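Local coordinates for Endonuclease/exonuclease/phosphatase domain-containing protein (Enterococcus faecalis, PDB 3L1W), which is of unknown function but belongs to the endonuclease/exonuclease/phosphatase family and may act as a 3'-5' RNA exonuclease, at residues E72-I76 against V128-H132. Residues are numbered along the deposited sequence; the frame is centred on the assembly and turned at random.
Sequences EGLAI and VINVH
The imidazole of H132 meets the carboxylate of E72 at its edge: OE2 of E72 lies near the ring plane, 4.1 Å from CE1 of H132, with the two planes turned 37° apart. A water sits in that plane and joins them, donating to OE2 of E72 at 2.8 Å and lying 2.9 Å from ND1 of H132; its bond to the carbonyl oxygen of G73 is weak. The carboxylate gets there on a side chain extended from CA, CG anti to the backbone N (chi1 176°).

The second flat group, the amide of N130, is buried between the strands. Its ND2 donates a hydrogen bond to the backbone oxygen of I41, while OD1 accepts one from Q42, so both ends of the amide are held by strand 38-44; the carbonyl oxygen of A75 lies 2.8 Å from ND2 of N130. CB of L74 lies 3.8 Å from ND2 of N130, and CD2 of L74 packs 3.9 Å from CB of H132. Farther along, CD1 of I76 touches CG1 of V128 at 4.2 Å.

The axes of segments 73-76 and 128-132 approach to 8.1 Å, their N-to-C directions 149° apart (roughly antiparallel), each in a different sheet, so these residues pack face to face in the interior of the two-sheet sandwich of the DNase I-like fold.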
ATOM      1  N   GLU A  72     -12.657 -18.241  19.742  1.00 21.46           N
ATOM      2  CA  GLU A  72     -11.919 -17.662  18.618  1.00 19.45           C
ATOM      3  C   GLU A  72     -12.780 -17.760  17.368  1.00 20.55           C
ATOM      4  O   GLU A  72     -13.426 -18.783  17.124  1.00 22.63           O
ATOM      5  CB  GLU A  72     -10.596 -18.408  18.416  1.00 18.80           C
ATOM      6  CG  GLU A  72      -9.790 -17.949  17.206  1.00 20.62           C
ATOM      7  CD  GLU A  72      -8.537 -18.782  16.984  1.00 23.25           C
ATOM      8  OE1 GLU A  72      -7.989 -19.319  17.972  1.00 24.68           O
ATOM      9  OE2 GLU A  72      -8.095 -18.893  15.822  1.00 22.78           O
ATOM     10  N   GLY A  73     -12.791 -16.702  16.568  1.00 18.65           N
ATOM     11  CA  GLY A  73     -13.709 -16.650  15.449  1.00 23.13           C
ATOM     12  C   GLY A  73     -13.137 -16.087  14.163  1.00 21.75           C
ATOM     13  O   GLY A  73     -11.935 -15.852  14.028  1.00 18.23           O
ATOM     14  N   LEU A  74     -14.038 -15.891  13.211  1.00 16.14           N
ATOM     15  CA  LEU A  74     -13.718 -15.346  11.903  1.00 14.14           C
ATOM     16  C   LEU A  74     -14.564 -14.106  11.703  1.00 16.34           C
ATOM     17  O   LEU A  74     -15.604 -13.941  12.347  1.00 16.13           O
ATOM     18  CB  LEU A  74     -14.068 -16.349  10.811  1.00 15.38           C
ATOM     19  CG  LEU A  74     -13.428 -17.729  10.887  1.00 16.09           C
ATOM     20  CD1 LEU A  74     -13.921 -18.613   9.744  1.00 17.11           C
ATOM     21  CD2 LEU A  74     -11.896 -17.613  10.874  1.00 17.38           C
ATOM     22  N   ALA A  75     -14.125 -13.225  10.811  1.00 14.46           N
ATOM     23  CA  ALA A  75     -14.934 -12.069  10.463  1.00 15.05           C
ATOM     24  C   ALA A  75     -14.835 -11.811   8.981  1.00 15.32           C
ATOM     25  O   ALA A  75     -13.851 -12.182   8.326  1.00 14.90           O
ATOM     26  CB  ALA A  75     -14.480 -10.821  11.253  1.00 15.40           C
ATOM     27  N   ILE A  76     -15.871 -11.188   8.441  1.00 15.11           N
ATOM     28  CA  ILE A  76     -15.771 -10.593   7.122  1.00 12.77           C
ATOM     29  C   ILE A  76     -16.090  -9.123   7.294  1.00 14.95           C
ATOM     30  O   ILE A  76     -17.180  -8.769   7.734  1.00 16.21           O
ATOM     31  CB  ILE A  76     -16.746 -11.232   6.115  1.00 13.55           C
ATOM     32  CG1 ILE A  76     -16.440 -12.720   5.962  1.00 15.18           C
ATOM     33  CG2 ILE A  76     -16.620 -10.524   4.751  1.00 15.04           C
ATOM     34  CD1 ILE A  76     -17.455 -13.472   5.112  1.00 21.57           C
ATOM     35  N   VAL A 128     -18.672 -15.129  -0.864  1.00 15.42           N
ATOM     36  CA  VAL A 128     -17.369 -15.062  -0.183  1.00 14.68           C
ATOM     37  C   VAL A 128     -17.315 -16.129   0.909  1.00 17.57           C
ATOM     38  O   VAL A 128     -18.232 -16.228   1.724  1.00 17.24           O
ATOM     39  CB  VAL A 128     -17.147 -13.692   0.457  1.00 14.39           C
ATOM     40  CG1 VAL A 128     -15.834 -13.677   1.258  1.00 16.83           C
ATOM     41  CG2 VAL A 128     -17.147 -12.595  -0.604  1.00 18.31           C
ATOM     42  N   ILE A 129     -16.249 -16.931   0.924  1.00 15.77           N
ATOM     43  CA  ILE A 129     -16.078 -17.971   1.937  1.00 14.75           C
ATOM     44  C   ILE A 129     -14.764 -17.719   2.666  1.00 14.25           C
ATOM     45  O   ILE A 129     -13.707 -17.723   2.053  1.00 15.95           O
ATOM     46  CB  ILE A 129     -16.016 -19.383   1.310  1.00 16.71           C
ATOM     47  CG1 ILE A 129     -17.246 -19.650   0.425  1.00 17.67           C
ATOM     48  CG2 ILE A 129     -15.895 -20.441   2.399  1.00 16.84           C
ATOM     49  CD1 ILE A 129     -17.137 -20.934  -0.412  1.00 18.75           C
ATOM     50  N   ASN A 130     -14.850 -17.494   3.974  1.00 13.63           N
ATOM     51  CA  ASN A 130     -13.688 -17.229   4.821  1.00 13.54           C
ATOM     52  C   ASN A 130     -13.154 -18.555   5.346  1.00 15.43           C
ATOM     53  O   ASN A 130     -13.833 -19.242   6.109  1.00 16.10           O
ATOM     54  CB  ASN A 130     -14.092 -16.321   5.985  1.00 14.72           C
ATOM     55  CG  ASN A 130     -12.902 -15.833   6.795  1.00 16.81           C
ATOM     56  OD1 ASN A 130     -11.833 -16.436   6.767  1.00 16.94           O
ATOM     57  ND2 ASN A 130     -13.094 -14.743   7.531  1.00 17.59           N
ATOM     58  N   VAL A 131     -11.941 -18.900   4.915  1.00 15.58           N
ATOM     59  CA  VAL A 131     -11.295 -20.170   5.221  1.00 17.37           C
ATOM     60  C   VAL A 131     -10.296 -20.073   6.382  1.00 14.01           C
ATOM     61  O   VAL A 131      -9.428 -19.208   6.378  1.00 15.30           O
ATOM     62  CB  VAL A 131     -10.493 -20.639   3.978  1.00 14.82           C
ATOM     63  CG1 VAL A 131      -9.695 -21.891   4.290  1.00 18.10           C
ATOM     64  CG2 VAL A 131     -11.445 -20.878   2.789  1.00 19.27           C
ATOM     65  N   HIS A 132     -10.402 -20.970   7.363  1.00 15.02           N
ATOM     66  CA  HIS A 132      -9.280 -21.193   8.273  1.00 14.69           C
ATOM     67  C   HIS A 132      -9.205 -22.662   8.631  1.00 17.78           C
ATOM     68  O   HIS A 132      -9.929 -23.136   9.505  1.00 17.79           O
ATOM     69  CB  HIS A 132      -9.375 -20.345   9.545  1.00 15.72           C
ATOM     70  CG  HIS A 132      -8.105 -20.331  10.338  1.00 19.36           C
ATOM     71  ND1 HIS A 132      -8.008 -19.764  11.592  1.00 20.64           N
ATOM     72  CD2 HIS A 132      -6.871 -20.809  10.045  1.00 23.68           C
ATOM     73  CE1 HIS A 132      -6.772 -19.906  12.042  1.00 20.35           C
ATOM     74  NE2 HIS A 132      -6.061 -20.534  11.121  1.00 21.78           N
TER
HETATM   75  O   HOH W   1      -9.618 -18.351  13.483  1.00 20.58           O